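SusD homolog (Bacteroides thetaiotaomicron, PDB 4MRU) probably binds mucin O-glycans at the cell surface as a SusD-like outer-membrane lipoprotein with a TPR-like helical fold. Local coordinates at residues A226-N238 against W324-E336. Numbering follows the deposited sequence.
With EDO (1,2-ethanediol), chain F.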
ATOM      1  N   ALA A 226      -4.078 -16.432  12.492  1.00 19.27           N
ATOM      2  CA  ALA A 226      -4.804 -15.898  11.336  1.00 19.77           C
ATOM      3  C   ALA A 226      -4.797 -16.876  10.159  1.00 21.84           C
ATOM      4  O   ALA A 226      -5.841 -17.155   9.587  1.00 20.82           O
ATOM      5  CB  ALA A 226      -4.206 -14.586  10.917  1.00 19.87           C
ATOM      6  N   VAL A 227      -3.622 -17.428   9.854  1.00 22.56           N
ATOM      7  CA  VAL A 227      -3.519 -18.437   8.832  1.00 22.22           C
ATOM      8  C   VAL A 227      -4.351 -19.658   9.171  1.00 20.63           C
ATOM      9  O   VAL A 227      -5.068 -20.200   8.313  1.00 21.85           O
ATOM     10  CB  VAL A 227      -2.029 -18.816   8.589  1.00 21.60           C
ATOM     11  CG1 VAL A 227      -1.902 -20.065   7.754  1.00 21.83           C
ATOM     12  CG2 VAL A 227      -1.349 -17.675   7.880  1.00 21.82           C
ATOM     13  N   THR A 228      -4.284 -20.118  10.419  1.00 23.69           N
ATOM     14  CA  THR A 228      -5.101 -21.236  10.821  1.00 27.08           C
ATOM     15  C   THR A 228      -6.589 -20.942  10.647  1.00 28.25           C
ATOM     16  O   THR A 228      -7.336 -21.815  10.262  1.00 21.40           O
ATOM     17  CB  THR A 228      -4.797 -21.642  12.292  1.00 25.71           C
ATOM     18  OG1 THR A 228      -3.433 -22.025  12.347  1.00 24.24           O
ATOM     19  CG2 THR A 228      -5.660 -22.795  12.736  1.00 31.74           C
ATOM     20  N   ALA A 229      -7.012 -19.712  10.933  1.00 23.92           N
ATOM     21  CA  ALA A 229      -8.441 -19.351  10.840  1.00 21.91           C
ATOM     22  C   ALA A 229      -8.925 -19.244   9.406  1.00 24.97           C
ATOM     23  O   ALA A 229     -10.143 -19.318   9.175  1.00 23.02           O
ATOM     24  CB  ALA A 229      -8.730 -18.028  11.579  1.00 23.01           C
ATOM     25  N   GLY A 230      -7.998 -19.082   8.459  1.00 23.96           N
ATOM     26  CA  GLY A 230      -8.310 -19.096   7.054  1.00 20.72           C
ATOM     27  C   GLY A 230      -8.078 -17.718   6.429  1.00 22.71           C
ATOM     28  O   GLY A 230      -8.739 -16.759   6.779  1.00 20.43           O
ATOM     29  N   VAL A 231      -7.158 -17.647   5.461  1.00 20.85           N
ATOM     30  CA  VAL A 231      -6.839 -16.419   4.739  1.00 20.95           C
ATOM     31  C   VAL A 231      -7.230 -16.598   3.272  1.00 21.51           C
ATOM     32  O   VAL A 231      -7.619 -17.700   2.864  1.00 21.70           O
ATOM     33  CB  VAL A 231      -5.353 -16.044   4.856  1.00 19.53           C
ATOM     34  CG1 VAL A 231      -5.018 -15.599   6.283  1.00 22.58           C
ATOM     35  CG2 VAL A 231      -4.428 -17.217   4.444  1.00 18.16           C
ATOM     36  N   ILE A 232      -7.169 -15.508   2.503  1.00 20.34           N
ATOM     37  CA  ILE A 232      -7.455 -15.530   1.081  1.00 19.07           C
ATOM     38  C   ILE A 232      -6.394 -16.366   0.359  1.00 21.12           C
ATOM     39  O   ILE A 232      -5.203 -16.059   0.407  1.00 22.55           O
ATOM     40  CB  ILE A 232      -7.486 -14.087   0.498  1.00 19.74           C
ATOM     41  CG1 ILE A 232      -8.617 -13.268   1.123  1.00 19.09           C
ATOM     42  CG2 ILE A 232      -7.622 -14.104  -1.007  1.00 18.52           C
ATOM     43  CD1 ILE A 232      -8.501 -11.778   0.876  1.00 22.08           C
ATOM     44  N   GLU A 233      -6.849 -17.425  -0.317  1.00 19.74           N
ATOM     45  CA  GLU A 233      -5.950 -18.372  -1.018  1.00 21.86           C
ATOM     46  C   GLU A 233      -6.257 -18.520  -2.501  1.00 23.19           C
ATOM     47  O   GLU A 233      -5.447 -19.038  -3.243  1.00 25.12           O
ATOM     48  CB  GLU A 233      -6.018 -19.745  -0.367  1.00 20.97           C
ATOM     49  CG  GLU A 233      -5.394 -19.799   0.996  1.00 23.08           C
ATOM     50  CD  GLU A 233      -5.311 -21.228   1.554  1.00 28.02           C
ATOM     51  OE1 GLU A 233      -6.356 -21.812   1.809  1.00 37.00           O
ATOM     52  OE2 GLU A 233      -4.208 -21.746   1.739  1.00 30.64           O
ATOM     53  N   LYS A 234      -7.434 -18.071  -2.920  1.00 24.26           N
ATOM     54  CA  LYS A 234      -7.878 -18.157  -4.279  1.00 25.53           C
ATOM     55  C   LYS A 234      -8.188 -16.775  -4.782  1.00 23.99           C
ATOM     56  O   LYS A 234      -8.699 -15.966  -4.021  1.00 21.15           O
ATOM     57  CB  LYS A 234      -9.202 -18.943  -4.357  1.00 30.23           C
ATOM     58  CG  LYS A 234      -9.154 -20.401  -3.952  1.00 49.51           C
ATOM     59  CD  LYS A 234     -10.531 -21.045  -4.068  1.00 49.78           C
ATOM     60  CE  LYS A 234     -11.617 -20.196  -3.410  1.00 62.73           C
ATOM     61  NZ  LYS A 234     -12.896 -20.916  -3.198  1.00 69.75           N
ATOM     62  N   ASN A 235      -7.909 -16.503  -6.047  1.00 19.34           N
ATOM     63  CA  ASN A 235      -8.190 -15.194  -6.592  1.00 19.32           C
ATOM     64  C   ASN A 235      -9.697 -14.807  -6.541  1.00 21.95           C
ATOM     65  O   ASN A 235     -10.046 -13.652  -6.477  1.00 21.27           O
ATOM     66  CB  ASN A 235      -7.658 -15.118  -8.018  1.00 18.57           C
ATOM     67  CG  ASN A 235      -6.175 -14.759  -8.049  1.00 21.26           C
ATOM     68  OD1 ASN A 235      -5.714 -13.857  -7.337  1.00 22.95           O
ATOM     69  ND2 ASN A 235      -5.426 -15.451  -8.876  1.00 21.57           N
ATOM     70  N   ASP A 236     -10.584 -15.796  -6.565  1.00 22.99           N
ATOM     71  CA  ASP A 236     -12.026 -15.519  -6.445  1.00 24.76           C
ATOM     72  C   ASP A 236     -12.396 -14.883  -5.109  1.00 26.51           C
ATOM     73  O   ASP A 236     -13.420 -14.229  -5.034  1.00 26.93           O
ATOM     74  CB  ASP A 236     -12.849 -16.795  -6.628  1.00 34.11           C
ATOM     75  CG  ASP A 236     -12.961 -17.216  -8.087  1.00 41.14           C
ATOM     76  OD1 ASP A 236     -12.681 -16.384  -9.008  1.00 41.75           O
ATOM     77  OD2 ASP A 236     -13.318 -18.388  -8.300  1.00 54.86           O
ATOM     78  N   ASP A 237     -11.559 -15.043  -4.084  1.00 20.47           N
ATOM     79  CA  ASP A 237     -11.825 -14.447  -2.796  1.00 19.85           C
ATOM     80  C   ASP A 237     -11.094 -13.101  -2.576  1.00 18.79           C
ATOM     81  O   ASP A 237     -11.115 -12.586  -1.482  1.00 20.72           O
ATOM     82  CB  ASP A 237     -11.467 -15.448  -1.695  1.00 21.27           C
ATOM     83  CG  ASP A 237     -12.414 -16.645  -1.683  1.00 24.36           C
ATOM     84  OD1 ASP A 237     -13.613 -16.416  -1.987  1.00 21.95           O
ATOM     85  OD2 ASP A 237     -11.985 -17.773  -1.354  1.00 25.35           O
ATOM     86  N   ASN A 238     -10.420 -12.573  -3.589  1.00 17.82           N
ATOM     87  CA  ASN A 238      -9.726 -11.303  -3.446  1.00 19.12           C
ATOM     88  C   ASN A 238     -10.729 -10.241  -3.014  1.00 19.92           C
ATOM     89  O   ASN A 238     -11.887 -10.279  -3.449  1.00 22.12           O
ATOM     90  CB  ASN A 238      -9.072 -10.862  -4.772  1.00 19.39           C
ATOM     91  CG  ASN A 238      -7.921 -11.773  -5.211  1.00 19.83           C
ATOM     92  OD1 ASN A 238      -7.387 -12.551  -4.431  1.00 19.37           O
ATOM     93  ND2 ASN A 238      -7.510 -11.625  -6.466  1.00 21.05           N
ATOM     94  N   TRP A 324      -8.011  -4.249  -2.961  1.00 19.24           N
ATOM     95  CA  TRP A 324      -7.527  -4.125  -1.583  1.00 17.06           C
ATOM     96  C   TRP A 324      -6.501  -5.195  -1.172  1.00 20.41           C
ATOM     97  O   TRP A 324      -5.456  -4.872  -0.682  1.00 20.74           O
ATOM     98  CB  TRP A 324      -8.667  -4.243  -0.623  1.00 15.05           C
ATOM     99  CG  TRP A 324      -9.680  -3.129  -0.664  1.00 14.94           C
ATOM    100  CD1 TRP A 324      -9.742  -2.103  -1.525  1.00 18.50           C
ATOM    101  CD2 TRP A 324     -10.771  -2.985   0.223  1.00 16.80           C
ATOM    102  NE1 TRP A 324     -10.828  -1.297  -1.231  1.00 17.47           N
ATOM    103  CE2 TRP A 324     -11.461  -1.823  -0.137  1.00 18.70           C
ATOM    104  CE3 TRP A 324     -11.227  -3.725   1.311  1.00 19.15           C
ATOM    105  CZ2 TRP A 324     -12.608  -1.380   0.555  1.00 20.34           C
ATOM    106  CZ3 TRP A 324     -12.310  -3.274   2.031  1.00 20.34           C
ATOM    107  CH2 TRP A 324     -13.002  -2.118   1.644  1.00 19.73           C
HETATM  108  N   MSE A 325      -6.834  -6.465  -1.337  1.00 18.98           N
HETATM  109  CA  MSE A 325      -5.983  -7.548  -0.866  0.50 20.32           C
HETATM  110  C   MSE A 325      -6.212  -8.739  -1.737  1.00 20.52           C
HETATM  111  O   MSE A 325      -7.342  -9.125  -1.996  1.00 21.61           O
HETATM  112  CB  MSE A 325      -6.315  -7.869   0.588  0.50 21.40           C
HETATM  113  CG  MSE A 325      -5.492  -9.098   0.984  0.50 32.85           C
HETATM  114 SE   MSE A 325      -3.969  -8.875   2.182  0.38 38.20          SE
HETATM  115  CE  MSE A 325      -4.885  -7.631   3.428  0.50 41.55           C
ATOM    116  N   THR A 326      -5.103  -9.331  -2.204  1.00 23.69           N
ATOM    117  CA  THR A 326      -5.178 -10.474  -3.085  1.00 17.52           C
ATOM    118  C   THR A 326      -4.500 -11.727  -2.524  1.00 18.08           C
ATOM    119  O   THR A 326      -3.654 -11.692  -1.623  1.00 19.20           O
ATOM    120  CB  THR A 326      -4.492 -10.198  -4.416  1.00 18.59           C
ATOM    121  OG1 THR A 326      -3.071 -10.076  -4.181  1.00 21.51           O
ATOM    122  CG2 THR A 326      -5.081  -8.965  -5.072  1.00 15.64           C
ATOM    123  N   ALA A 327      -4.902 -12.841  -3.088  1.00 18.55           N
ATOM    124  CA  ALA A 327      -4.270 -14.133  -2.800  1.00 20.30           C
ATOM    125  C   ALA A 327      -2.773 -14.095  -3.011  1.00 16.83           C
ATOM    126  O   ALA A 327      -2.048 -14.682  -2.237  1.00 17.72           O
ATOM    127  CB  ALA A 327      -4.893 -15.212  -3.653  1.00 20.35           C
ATOM    128  N   SER A 328      -2.293 -13.417  -4.048  1.00 17.12           N
ATOM    129  CA  SER A 328      -0.842 -13.296  -4.268  0.50 17.23           C
ATOM    130  C   SER A 328      -0.154 -12.626  -3.084  1.00 19.01           C
ATOM    131  O   SER A 328       0.851 -13.110  -2.577  1.00 17.58           O
ATOM    132  CB  SER A 328      -0.537 -12.505  -5.544  0.50 17.32           C
ATOM    133  OG  SER A 328       0.845 -12.400  -5.753  0.50 17.58           O
ATOM    134  N   GLU A 329      -0.719 -11.533  -2.597  1.00 16.99           N
ATOM    135  CA  GLU A 329      -0.106 -10.810  -1.456  1.00 17.30           C
ATOM    136  C   GLU A 329      -0.038 -11.709  -0.226  1.00 16.21           C
ATOM    137  O   GLU A 329       0.987 -11.805   0.475  1.00 16.63           O
ATOM    138  CB  GLU A 329      -0.853  -9.513  -1.114  1.00 19.84           C
ATOM    139  CG  GLU A 329      -0.246  -8.795   0.121  1.00 24.22           C
ATOM    140  CD  GLU A 329      -1.007  -7.561   0.691  1.00 26.59           C
ATOM    141  OE1 GLU A 329      -1.964  -7.037   0.077  1.00 27.90           O
ATOM    142  OE2 GLU A 329      -0.625  -7.119   1.808  1.00 28.64           O
ATOM    143  N   VAL A 330      -1.123 -12.432   0.026  1.00 19.65           N
ATOM    144  CA  VAL A 330      -1.184 -13.352   1.176  1.00 18.56           C
ATOM    145  C   VAL A 330      -0.143 -14.471   1.054  1.00 17.59           C
ATOM    146  O   VAL A 330       0.540 -14.784   2.010  1.00 22.64           O
ATOM    147  CB  VAL A 330      -2.612 -13.936   1.318  1.00 17.61           C
ATOM    148  CG1 VAL A 330      -2.645 -15.127   2.271  1.00 18.52           C
ATOM    149  CG2 VAL A 330      -3.522 -12.857   1.828  1.00 18.62           C
ATOM    150  N   ALA A 331       0.045 -14.997  -0.161  1.00 19.39           N
ATOM    151  CA  ALA A 331       1.068 -15.993  -0.393  1.00 18.17           C
ATOM    152  C   ALA A 331       2.472 -15.437  -0.107  1.00 18.25           C
ATOM    153  O   ALA A 331       3.288 -16.135   0.469  1.00 20.15           O
ATOM    154  CB  ALA A 331       0.982 -16.555  -1.818  1.00 16.06           C
ATOM    155  N   PHE A 332       2.760 -14.200  -0.519  1.00 17.11           N
ATOM    156  CA  PHE A 332       4.074 -13.595  -0.257  1.00 19.68           C
ATOM    157  C   PHE A 332       4.284 -13.309   1.213  1.00 17.38           C
ATOM    158  O   PHE A 332       5.390 -13.445   1.738  1.00 19.01           O
ATOM    159  CB  PHE A 332       4.275 -12.326  -1.103  1.00 18.25           C
ATOM    160  CG  PHE A 332       4.439 -12.617  -2.561  1.00 16.66           C
ATOM    161  CD1 PHE A 332       5.428 -13.485  -3.004  1.00 16.38           C
ATOM    162  CD2 PHE A 332       3.634 -12.009  -3.496  1.00 19.39           C
ATOM    163  CE1 PHE A 332       5.582 -13.738  -4.358  1.00 17.75           C
ATOM    164  CE2 PHE A 332       3.773 -12.255  -4.857  1.00 18.80           C
ATOM    165  CZ  PHE A 332       4.773 -13.099  -5.299  1.00 19.72           C
ATOM    166  N   LEU A 333       3.215 -12.979   1.923  1.00 19.70           N
ATOM    167  CA  LEU A 333       3.298 -12.816   3.373  1.00 18.89           C
ATOM    168  C   LEU A 333       3.622 -14.158   4.032  1.00 20.00           C
ATOM    169  O   LEU A 333       4.455 -14.237   4.929  1.00 16.64           O
ATOM    170  CB  LEU A 333       1.999 -12.233   3.938  1.00 19.18           C
ATOM    171  CG  LEU A 333       1.783 -10.738   3.630  1.00 20.25           C
ATOM    172  CD1 LEU A 333       0.328 -10.342   3.811  1.00 19.48           C
ATOM    173  CD2 LEU A 333       2.671  -9.907   4.528  1.00 17.94           C
ATOM    174  N   ARG A 334       2.939 -15.204   3.621  1.00 18.33           N
ATOM    175  CA  ARG A 334       3.227 -16.532   4.140  1.00 18.55           C
ATOM    176  C   ARG A 334       4.647 -16.967   3.766  1.00 16.91           C
ATOM    177  O   ARG A 334       5.307 -17.617   4.566  1.00 16.32           O
ATOM    178  CB  ARG A 334       2.174 -17.551   3.665  1.00 16.69           C
ATOM    179  CG  ARG A 334       0.827 -17.284   4.309  1.00 18.93           C
ATOM    180  CD  ARG A 334      -0.272 -18.107   3.711  1.00 23.00           C
ATOM    181  NE  ARG A 334      -0.325 -19.439   4.295  1.00 20.63           N
ATOM    182  CZ  ARG A 334      -1.208 -20.348   3.927  1.00 22.53           C
ATOM    183  NH1 ARG A 334      -2.080 -20.072   2.966  1.00 21.92           N
ATOM    184  NH2 ARG A 334      -1.239 -21.528   4.535  1.00 22.09           N
ATOM    185  N   ALA A 335       5.133 -16.608   2.572  1.00 17.19           N
ATOM    186  CA  ALA A 335       6.487 -16.956   2.205  1.00 17.22           C
ATOM    187  C   ALA A 335       7.495 -16.340   3.162  1.00 18.02           C
ATOM    188  O   ALA A 335       8.421 -17.008   3.567  1.00 19.87           O
ATOM    189  CB  ALA A 335       6.824 -16.541   0.754  1.00 18.72           C
ATOM    190  N   GLU A 336       7.360 -15.045   3.417  1.00 17.23           N
ATOM    191  CA  GLU A 336       8.229 -14.347   4.400  1.00 18.30           C
ATOM    192  C   GLU A 336       8.127 -14.959   5.788  1.00 18.57           C
ATOM    193  O   GLU A 336       9.150 -15.221   6.463  1.00 18.32           O
ATOM    194  CB  GLU A 336       7.886 -12.864   4.464  1.00 16.44           C
ATOM    195  CG  GLU A 336       8.734 -12.151   5.499  1.00 18.65           C
ATOM    196  CD  GLU A 336       8.519 -10.653   5.570  1.00 19.50           C
ATOM    197  OE1 GLU A 336       7.756 -10.121   4.737  1.00 19.62           O
ATOM    198  OE2 GLU A 336       9.105 -10.013   6.469  1.00 20.63           O
TER
HETATM  199  C1  EDO F 604      -6.110  -2.160   2.265  1.00 40.91           C
HETATM  200  O1  EDO F 604      -5.018  -1.376   2.757  1.00 43.43           O
HETATM  201  C2  EDO F 604      -6.006  -1.996   0.788  1.00 39.66           C
HETATM  202  O2  EDO F 604      -4.757  -2.588   0.477  1.00 36.18           O
HETATM  203  O   HOH W   1      -2.871 -16.801  -0.868  1.00 20.42           O
HETATM  204  O   HOH W   2      -3.227 -23.336   3.682  1.00 37.02           O
HETATM  205  O   HOH W   3      -3.592 -12.590  -6.626  1.00 21.07           O
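N238 OD1 accepts from the backbone N of A327 at 2.8 Å, a fairly straight bond (161°) that reaches the oxygen from above the carbonyl plane. Because N238 ND2 donates to N235 OD1, the amide is gripped at both its ends and its flip is fixed; N235 ND2 is itself held by E361 and the backbone O of L358. A lysine in place of N238 would probably leave A327 N, in the first turn of helix 327-339, without its acceptor and N235 OD1 without its amide donor. T326, the N-cap of that helix, has OG1 between backbone N and carbonyl carbon (chi1 68°), from where it accepts from E329 N. Water extends the polar seam: one molecule donates to both I232 O and A327 O, another links N235 OD1 to S328 N.

These bonds join two parts of the TPR-like helical fold that are distant in sequence: the loop after helix 216-229 runs across the start of helix 327-339, then enters strand 239-241, which pairs antiparallel with strand 322-325, the strand preceding helix 327-339; there W324 and M325 face A239 in a classic beta bulge.

Apolar contacts line the loop. V231 CG2 meets V330 CG1 at 3.5 Å, and I232 CG2 lies 4.0 Å from A327 CB.

At the more exposed end, R334 NH1 forms a salt bridge with E233 OE2 (3.0 Å), the oxygen lying in the guanidinium plane. Water bridges E233 OE2 and R334 NH2, which also donates to M344 O, while V227 CG1 packs 3.6 Å from NH2 of R334.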